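Local coordinates for CTP:phosphocholine Cytidylyltransferase (Streptococcus pneumoniae, PDB 1JYK), which catalyses the transfer of a cytidylyl group from CTP to phosphocholine, yielding CDP-choline and pyrophosphate, at residues I124-R136 with E227-S239. Sequence-based numbering, arbitrary orientation.
Sequences IDADNYLFKNMFR and EELEGNSIYEIDS
Strand 128-130 pairs with strand 234-236 as a two-stranded antiparallel ribbon, their axes 158° apart, and Tyr129 and Tyr235 form the hydrogen-bonded pair at its centre. Tyr129 N gives a nearly straight bond to Tyr235 O (2.9 Å, N-H...O 175°), and Tyr235 N answers to Tyr129 O at 2.8 Å. The ladder runs on past both strand ends through Ile237 N to Asp127 O (3.2 Å) and Phe131 N to Ser233 O.

One face carries Asn128, Leu130, Ile234 and Glu236. Ile234 divides its branches there: Ile234 CG2 lies 3.8 Å from Asn128 CG, while CG1 meets Leu130 CD2. Met134, modelled as selenomethionine and bent at its last torsion (chi3 -89°), crosses Ile234 at about a right angle, and its CE touches both Ile234 CG1 and Leu229 CD1, 3.6 Å from each. On the other face, Phe131 turns the edge of its ring to Tyr235, CE2 lying 3.6 Å from Tyr235 CB, while Tyr129 CE1 sits over the centre of one face of the Phe131 ring. Leu246 of helix 240-250 touches both Tyr129 and Phe131, and Tyr235 OH bonds to Asp242 O of the same helix. Lys132 NZ and Glu230 OE2 are placed as a salt bridge, but OE2 is crowded in the model and its detail is doubtful.

The ribbon thus joins the chain just after strand 121-125 of the large mixed sheet to the segment leading into helix 240-250, by backbone bonds with apolar packing on both faces. The carboxylates of Asp127 and Glu236 have their partners outside it: Asp127 OD2 forms salt bridges with Arg38 and Lys48, and Glu236 OE2 pairs with Arg149.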
ATOM      1  N   ILE A 124       2.359  -2.030  -0.302  1.00 13.42           N
ATOM      2  CA  ILE A 124       1.139  -2.308  -1.039  1.00 12.76           C
ATOM      3  C   ILE A 124      -0.119  -2.323  -0.187  1.00 13.98           C
ATOM      4  O   ILE A 124      -0.139  -2.926   0.884  1.00 13.64           O
ATOM      5  CB  ILE A 124       1.272  -3.678  -1.735  1.00 13.51           C
ATOM      6  CG1 ILE A 124       2.490  -3.653  -2.657  1.00 14.19           C
ATOM      7  CG2 ILE A 124      -0.007  -4.032  -2.487  1.00 13.69           C
ATOM      8  CD1 ILE A 124       3.257  -4.954  -2.688  1.00 16.48           C
ATOM      9  N   ASP A 125      -1.165  -1.659  -0.666  1.00 14.25           N
ATOM     10  CA  ASP A 125      -2.441  -1.644   0.041  1.00 17.16           C
ATOM     11  C   ASP A 125      -3.109  -2.957  -0.344  1.00 18.30           C
ATOM     12  O   ASP A 125      -3.109  -3.332  -1.515  1.00 17.20           O
ATOM     13  CB  ASP A 125      -3.317  -0.480  -0.423  1.00 19.75           C
ATOM     14  CG  ASP A 125      -2.857   0.866   0.122  1.00 22.18           C
ATOM     15  OD1 ASP A 125      -1.979   0.910   1.012  1.00 23.05           O
ATOM     16  OD2 ASP A 125      -3.392   1.891  -0.354  1.00 25.37           O
ATOM     17  N   ALA A 126      -3.685  -3.648   0.636  1.00 19.99           N
ATOM     18  CA  ALA A 126      -4.317  -4.937   0.382  1.00 20.90           C
ATOM     19  C   ALA A 126      -5.728  -4.901  -0.196  1.00 22.10           C
ATOM     20  O   ALA A 126      -6.258  -5.948  -0.570  1.00 24.65           O
ATOM     21  CB  ALA A 126      -4.309  -5.773   1.664  1.00 22.20           C
ATOM     22  N   ASP A 127      -6.343  -3.724  -0.281  1.00 21.59           N
ATOM     23  CA  ASP A 127      -7.702  -3.641  -0.815  1.00 22.86           C
ATOM     24  C   ASP A 127      -7.806  -3.194  -2.274  1.00 22.19           C
ATOM     25  O   ASP A 127      -8.771  -2.535  -2.668  1.00 24.09           O
ATOM     26  CB  ASP A 127      -8.561  -2.725   0.055  1.00 25.28           C
ATOM     27  CG  ASP A 127      -7.870  -1.424   0.385  1.00 28.13           C
ATOM     28  OD1 ASP A 127      -6.906  -1.055  -0.320  1.00 29.34           O
ATOM     29  OD2 ASP A 127      -8.299  -0.772   1.357  1.00 30.33           O
ATOM     30  N   ASN A 128      -6.811  -3.555  -3.071  1.00 19.85           N
ATOM     31  CA  ASN A 128      -6.803  -3.217  -4.483  1.00 18.32           C
ATOM     32  C   ASN A 128      -6.648  -4.492  -5.289  1.00 17.71           C
ATOM     33  O   ASN A 128      -5.977  -5.431  -4.858  1.00 19.03           O
ATOM     34  CB  ASN A 128      -5.627  -2.298  -4.815  1.00 18.87           C
ATOM     35  CG  ASN A 128      -5.845  -0.878  -4.341  1.00 20.93           C
ATOM     36  OD1 ASN A 128      -6.980  -0.415  -4.238  1.00 23.95           O
ATOM     37  ND2 ASN A 128      -4.756  -0.180  -4.042  1.00 20.60           N
ATOM     38  N   TYR A 129      -7.276  -4.533  -6.453  1.00 16.78           N
ATOM     39  CA  TYR A 129      -7.136  -5.676  -7.333  1.00 16.64           C
ATOM     40  C   TYR A 129      -6.220  -5.193  -8.458  1.00 17.64           C
ATOM     41  O   TYR A 129      -6.509  -4.187  -9.115  1.00 17.22           O
ATOM     42  CB  TYR A 129      -8.485  -6.099  -7.909  1.00 14.57           C
ATOM     43  CG  TYR A 129      -8.366  -7.258  -8.872  1.00 16.55           C
ATOM     44  CD1 TYR A 129      -8.280  -7.042 -10.250  1.00 16.49           C
ATOM     45  CD2 TYR A 129      -8.313  -8.571  -8.404  1.00 16.73           C
ATOM     46  CE1 TYR A 129      -8.144  -8.106 -11.137  1.00 16.29           C
ATOM     47  CE2 TYR A 129      -8.177  -9.641  -9.280  1.00 17.24           C
ATOM     48  CZ  TYR A 129      -8.094  -9.402 -10.644  1.00 17.90           C
ATOM     49  OH  TYR A 129      -7.975 -10.462 -11.510  1.00 19.09           O
ATOM     50  N   LEU A 130      -5.117  -5.897  -8.676  1.00 17.82           N
ATOM     51  CA  LEU A 130      -4.169  -5.509  -9.715  1.00 17.85           C
ATOM     52  C   LEU A 130      -4.417  -6.244 -11.028  1.00 18.91           C
ATOM     53  O   LEU A 130      -4.233  -7.459 -11.108  1.00 19.58           O
ATOM     54  CB  LEU A 130      -2.735  -5.768  -9.232  1.00 17.70           C
ATOM     55  CG  LEU A 130      -2.427  -5.272  -7.812  1.00 17.38           C
ATOM     56  CD1 LEU A 130      -1.064  -5.743  -7.377  1.00 17.70           C
ATOM     57  CD2 LEU A 130      -2.502  -3.761  -7.775  1.00 17.78           C
ATOM     58  N   PHE A 131      -4.839  -5.509 -12.053  1.00 19.37           N
ATOM     59  CA  PHE A 131      -5.094  -6.109 -13.359  1.00 20.20           C
ATOM     60  C   PHE A 131      -3.798  -6.385 -14.116  1.00 21.45           C
ATOM     61  O   PHE A 131      -3.763  -7.221 -15.013  1.00 23.83           O
ATOM     62  CB  PHE A 131      -5.989  -5.197 -14.200  1.00 18.93           C
ATOM     63  CG  PHE A 131      -7.454  -5.395 -13.951  1.00 18.57           C
ATOM     64  CD1 PHE A 131      -8.157  -6.400 -14.614  1.00 18.90           C
ATOM     65  CD2 PHE A 131      -8.131  -4.593 -13.037  1.00 18.78           C
ATOM     66  CE1 PHE A 131      -9.516  -6.601 -14.368  1.00 19.09           C
ATOM     67  CE2 PHE A 131      -9.483  -4.786 -12.786  1.00 18.89           C
ATOM     68  CZ  PHE A 131     -10.178  -5.792 -13.453  1.00 18.83           C
ATOM     69  N   LYS A 132      -2.730  -5.681 -13.755  1.00 21.80           N
ATOM     70  CA  LYS A 132      -1.449  -5.860 -14.418  1.00 22.14           C
ATOM     71  C   LYS A 132      -0.323  -5.991 -13.403  1.00 21.12           C
ATOM     72  O   LYS A 132      -0.389  -5.380 -12.332  1.00 20.32           O
ATOM     73  CB  LYS A 132      -1.173  -4.668 -15.339  1.00 26.24           C
ATOM     74  CG  LYS A 132      -2.124  -4.568 -16.526  1.00 31.61           C
ATOM     75  CD  LYS A 132      -1.369  -4.512 -17.847  1.00 36.43           C
ATOM     76  CE  LYS A 132      -0.999  -3.083 -18.211  1.00 39.80           C
ATOM     77  NZ  LYS A 132      -0.117  -3.013 -19.417  1.00 42.51           N
ATOM     78  N   ASN A 133       0.694  -6.793 -13.741  1.00 18.90           N
ATOM     79  CA  ASN A 133       1.856  -6.987 -12.872  1.00 18.23           C
ATOM     80  C   ASN A 133       2.982  -5.992 -13.164  1.00 17.16           C
ATOM     81  O   ASN A 133       3.845  -6.140 -14.016  1.00 17.73           O
ATOM     82  CB  ASN A 133       2.408  -8.402 -12.935  1.00 16.25           C
ATOM     83  CG  ASN A 133       3.380  -8.680 -11.798  1.00 17.33           C
ATOM     84  OD1 ASN A 133       3.713  -7.780 -11.017  1.00 15.69           O
ATOM     85  ND2 ASN A 133       3.836  -9.922 -11.698  1.00 16.26           N
HETATM   86  N   MSE A 134       2.889  -4.992 -12.336  1.00 18.17           N
HETATM   87  CA  MSE A 134       3.607  -3.757 -12.124  1.00 19.18           C
HETATM   88  C   MSE A 134       4.974  -3.949 -11.467  1.00 18.58           C
HETATM   89  O   MSE A 134       5.892  -3.142 -11.642  1.00 17.57           O
HETATM   90  CB  MSE A 134       2.671  -3.285 -11.141  1.00 26.55           C
HETATM   91  CG  MSE A 134       2.719  -2.235 -10.275  1.00 26.01           C
HETATM   92 SE   MSE A 134       1.189  -2.972  -9.722  1.00 32.25          SE
HETATM   93  CE  MSE A 134      -0.074  -1.966 -10.990  1.00 28.10           C
ATOM     94  N   PHE A 135       5.046  -4.979 -10.632  1.00 16.69           N
ATOM     95  CA  PHE A 135       6.233  -5.264  -9.851  1.00 15.51           C
ATOM     96  C   PHE A 135       7.461  -5.684 -10.622  1.00 16.07           C
ATOM     97  O   PHE A 135       7.382  -6.472 -11.563  1.00 16.11           O
ATOM     98  CB  PHE A 135       5.899  -6.319  -8.794  1.00 14.14           C
ATOM     99  CG  PHE A 135       4.724  -5.953  -7.938  1.00 14.56           C
ATOM    100  CD1 PHE A 135       4.762  -4.809  -7.133  1.00 15.26           C
ATOM    101  CD2 PHE A 135       3.566  -6.727  -7.949  1.00 14.15           C
ATOM    102  CE1 PHE A 135       3.659  -4.443  -6.353  1.00 15.41           C
ATOM    103  CE2 PHE A 135       2.454  -6.372  -7.174  1.00 15.32           C
ATOM    104  CZ  PHE A 135       2.502  -5.226  -6.373  1.00 15.61           C
ATOM    105  N   ARG A 136       8.600  -5.135 -10.221  1.00 17.42           N
ATOM    106  CA  ARG A 136       9.877  -5.488 -10.829  1.00 19.82           C
ATOM    107  C   ARG A 136      10.958  -5.460  -9.762  1.00 19.47           C
ATOM    108  O   ARG A 136      10.857  -4.717  -8.778  1.00 17.49           O
ATOM    109  CB  ARG A 136      10.264  -4.543 -11.973  1.00 22.18           C
ATOM    110  CG  ARG A 136       9.446  -3.284 -12.109  1.00 28.38           C
ATOM    111  CD  ARG A 136       9.609  -2.688 -13.505  1.00 30.13           C
ATOM    112  NE  ARG A 136      10.854  -3.115 -14.145  1.00 35.85           N
ATOM    113  CZ  ARG A 136      10.929  -3.691 -15.347  1.00 37.11           C
ATOM    114  NH1 ARG A 136       9.827  -3.918 -16.052  1.00 37.35           N
ATOM    115  NH2 ARG A 136      12.110  -4.050 -15.844  1.00 37.44           N
ATOM    116  N   GLU A 227       5.410   6.727 -11.710  1.00 17.07           N
ATOM    117  CA  GLU A 227       5.321   5.766 -12.796  1.00 17.62           C
ATOM    118  C   GLU A 227       3.846   5.793 -13.170  1.00 16.99           C
ATOM    119  O   GLU A 227       3.009   5.248 -12.457  1.00 16.38           O
ATOM    120  CB  GLU A 227       5.727   4.376 -12.316  1.00 21.12           C
ATOM    121  CG  GLU A 227       5.519   3.266 -13.343  1.00 26.70           C
ATOM    122  CD  GLU A 227       6.464   3.360 -14.528  1.00 30.88           C
ATOM    123  OE1 GLU A 227       7.564   3.943 -14.383  1.00 32.31           O
ATOM    124  OE2 GLU A 227       6.101   2.848 -15.607  1.00 33.82           O
ATOM    125  N   GLU A 228       3.531   6.458 -14.278  1.00 16.83           N
ATOM    126  CA  GLU A 228       2.156   6.585 -14.730  1.00 17.29           C
ATOM    127  C   GLU A 228       1.579   5.260 -15.202  1.00 18.74           C
ATOM    128  O   GLU A 228       2.068   4.663 -16.160  1.00 19.71           O
ATOM    129  CB  GLU A 228       2.079   7.615 -15.851  1.00 17.36           C
ATOM    130  CG  GLU A 228       2.580   8.986 -15.436  1.00 19.88           C
ATOM    131  CD  GLU A 228       2.322  10.050 -16.487  1.00 21.92           C
ATOM    132  OE1 GLU A 228       2.378   9.713 -17.687  1.00 22.53           O
ATOM    133  OE2 GLU A 228       2.066  11.217 -16.116  1.00 21.79           O
ATOM    134  N   LEU A 229       0.535   4.803 -14.520  1.00 18.55           N
ATOM    135  CA  LEU A 229      -0.115   3.548 -14.862  1.00 19.31           C
ATOM    136  C   LEU A 229      -1.336   3.781 -15.740  1.00 20.32           C
ATOM    137  O   LEU A 229      -1.985   4.829 -15.661  1.00 19.13           O
ATOM    138  CB  LEU A 229      -0.567   2.818 -13.592  1.00 16.76           C
ATOM    139  CG  LEU A 229       0.480   2.246 -12.641  1.00 17.27           C
ATOM    140  CD1 LEU A 229      -0.219   1.593 -11.460  1.00 16.84           C
ATOM    141  CD2 LEU A 229       1.331   1.226 -13.367  1.00 17.65           C
ATOM    142  N   GLU A 230      -1.648   2.792 -16.576  1.00 23.26           N
ATOM    143  CA  GLU A 230      -2.824   2.862 -17.429  1.00 27.48           C
ATOM    144  C   GLU A 230      -4.015   2.771 -16.483  1.00 28.28           C
ATOM    145  O   GLU A 230      -3.979   2.038 -15.496  1.00 27.71           O
ATOM    146  CB  GLU A 230      -2.836   1.697 -18.413  1.00 32.04           C
ATOM    147  CG  GLU A 230      -1.642   1.705 -19.357  1.00 42.39           C
ATOM    148  CD  GLU A 230      -1.442   0.379 -20.070  1.00 48.64           C
ATOM    149  OE1 GLU A 230      -1.864   0.265 -21.242  1.00 51.52           O
ATOM    150  OE2 GLU A 230      -0.864  -0.549 -19.458  1.00 51.47           O
ATOM    151  N   GLY A 231      -5.060   3.528 -16.788  1.00 29.84           N
ATOM    152  CA  GLY A 231      -6.249   3.574 -15.953  1.00 31.97           C
ATOM    153  C   GLY A 231      -6.764   2.319 -15.271  1.00 32.92           C
ATOM    154  O   GLY A 231      -7.166   2.379 -14.112  1.00 33.65           O
ATOM    155  N   ASN A 232      -6.756   1.190 -15.969  1.00 33.12           N
ATOM    156  CA  ASN A 232      -7.272  -0.055 -15.403  1.00 34.92           C
ATOM    157  C   ASN A 232      -6.218  -0.992 -14.800  1.00 33.50           C
ATOM    158  O   ASN A 232      -6.473  -2.186 -14.628  1.00 34.76           O
ATOM    159  CB  ASN A 232      -8.066  -0.810 -16.477  1.00 38.78           C
ATOM    160  CG  ASN A 232      -7.362  -0.823 -17.823  1.00 43.28           C
ATOM    161  OD1 ASN A 232      -6.131  -0.896 -17.895  1.00 45.42           O
ATOM    162  ND2 ASN A 232      -8.141  -0.750 -18.902  1.00 45.16           N
ATOM    163  N   SER A 233      -5.051  -0.459 -14.468  1.00 29.61           N
ATOM    164  CA  SER A 233      -3.977  -1.274 -13.911  1.00 27.19           C
ATOM    165  C   SER A 233      -4.262  -1.692 -12.476  1.00 25.63           C
ATOM    166  O   SER A 233      -4.001  -2.831 -12.083  1.00 23.25           O
ATOM    167  CB  SER A 233      -2.660  -0.503 -13.970  1.00 27.99           C
ATOM    168  OG  SER A 233      -2.089  -0.585 -15.264  1.00 30.65           O
ATOM    169  N   ILE A 234      -4.778  -0.749 -11.694  1.00 24.78           N
ATOM    170  CA  ILE A 234      -5.128  -0.988 -10.299  1.00 23.79           C
ATOM    171  C   ILE A 234      -6.615  -0.699 -10.183  1.00 23.98           C
ATOM    172  O   ILE A 234      -7.096   0.322 -10.675  1.00 26.54           O
ATOM    173  CB  ILE A 234      -4.366  -0.036  -9.345  1.00 22.32           C
ATOM    174  CG1 ILE A 234      -2.885  -0.411  -9.295  1.00 23.07           C
ATOM    175  CG2 ILE A 234      -4.961  -0.105  -7.949  1.00 22.17           C
ATOM    176  CD1 ILE A 234      -2.003   0.656  -8.678  1.00 20.99           C
ATOM    177  N   TYR A 235      -7.352  -1.601  -9.556  1.00 22.01           N
ATOM    178  CA  TYR A 235      -8.778  -1.398  -9.384  1.00 21.52           C
ATOM    179  C   TYR A 235      -9.031  -1.275  -7.894  1.00 22.45           C
ATOM    180  O   TYR A 235      -8.843  -2.232  -7.150  1.00 22.19           O
ATOM    181  CB  TYR A 235      -9.557  -2.574  -9.955  1.00 21.46           C
ATOM    182  CG  TYR A 235     -11.054  -2.392  -9.910  1.00 22.24           C
ATOM    183  CD1 TYR A 235     -11.792  -2.264 -11.085  1.00 22.35           C
ATOM    184  CD2 TYR A 235     -11.741  -2.389  -8.698  1.00 22.43           C
ATOM    185  CE1 TYR A 235     -13.179  -2.144 -11.052  1.00 23.41           C
ATOM    186  CE2 TYR A 235     -13.124  -2.270  -8.654  1.00 22.58           C
ATOM    187  CZ  TYR A 235     -13.836  -2.149  -9.836  1.00 23.28           C
ATOM    188  OH  TYR A 235     -15.208  -2.049  -9.806  1.00 25.47           O
ATOM    189  N   GLU A 236      -9.446  -0.087  -7.466  1.00 23.42           N
ATOM    190  CA  GLU A 236      -9.713   0.189  -6.060  1.00 24.02           C
ATOM    191  C   GLU A 236     -11.038  -0.369  -5.588  1.00 22.25           C
ATOM    192  O   GLU A 236     -12.058  -0.212  -6.256  1.00 24.16           O
ATOM    193  CB  GLU A 236      -9.721   1.697  -5.810  1.00 27.03           C
ATOM    194  CG  GLU A 236      -8.514   2.422  -6.348  1.00 34.14           C
ATOM    195  CD  GLU A 236      -8.573   2.645  -7.853  1.00 38.51           C
ATOM    196  OE1 GLU A 236      -9.567   2.229  -8.498  1.00 38.43           O
ATOM    197  OE2 GLU A 236      -7.612   3.243  -8.387  1.00 42.50           O
ATOM    198  N   ILE A 237     -11.018  -1.027  -4.437  1.00 21.08           N
ATOM    199  CA  ILE A 237     -12.240  -1.566  -3.859  1.00 20.78           C
ATOM    200  C   ILE A 237     -12.489  -0.716  -2.617  1.00 21.41           C
ATOM    201  O   ILE A 237     -11.974  -1.001  -1.539  1.00 21.24           O
ATOM    202  CB  ILE A 237     -12.079  -3.054  -3.478  1.00 19.84           C
ATOM    203  CG1 ILE A 237     -11.570  -3.837  -4.693  1.00 19.52           C
ATOM    204  CG2 ILE A 237     -13.418  -3.620  -3.011  1.00 19.34           C
ATOM    205  CD1 ILE A 237     -11.614  -5.334  -4.538  1.00 18.96           C
ATOM    206  N   ASP A 238     -13.270   0.346  -2.794  1.00 21.83           N
ATOM    207  CA  ASP A 238     -13.564   1.273  -1.710  1.00 23.22           C
ATOM    208  C   ASP A 238     -14.945   1.083  -1.109  1.00 21.97           C
ATOM    209  O   ASP A 238     -15.283   1.738  -0.125  1.00 21.87           O
ATOM    210  CB  ASP A 238     -13.444   2.720  -2.207  1.00 27.19           C
ATOM    211  CG  ASP A 238     -12.010   3.122  -2.505  1.00 31.35           C
ATOM    212  OD1 ASP A 238     -11.093   2.576  -1.856  1.00 33.55           O
ATOM    213  OD2 ASP A 238     -11.802   3.986  -3.389  1.00 31.63           O
ATOM    214  N   SER A 239     -15.745   0.208  -1.706  1.00 21.05           N
ATOM    215  CA  SER A 239     -17.098  -0.051  -1.223  1.00 20.09           C
ATOM    216  C   SER A 239     -17.536  -1.413  -1.722  1.00 19.66           C
ATOM    217  O   SER A 239     -16.905  -1.968  -2.620  1.00 20.18           O
ATOM    218  CB  SER A 239     -18.055   1.005  -1.767  1.00 19.87           C
ATOM    219  OG  SER A 239     -18.196   0.876  -3.172  1.00 18.97           O
TER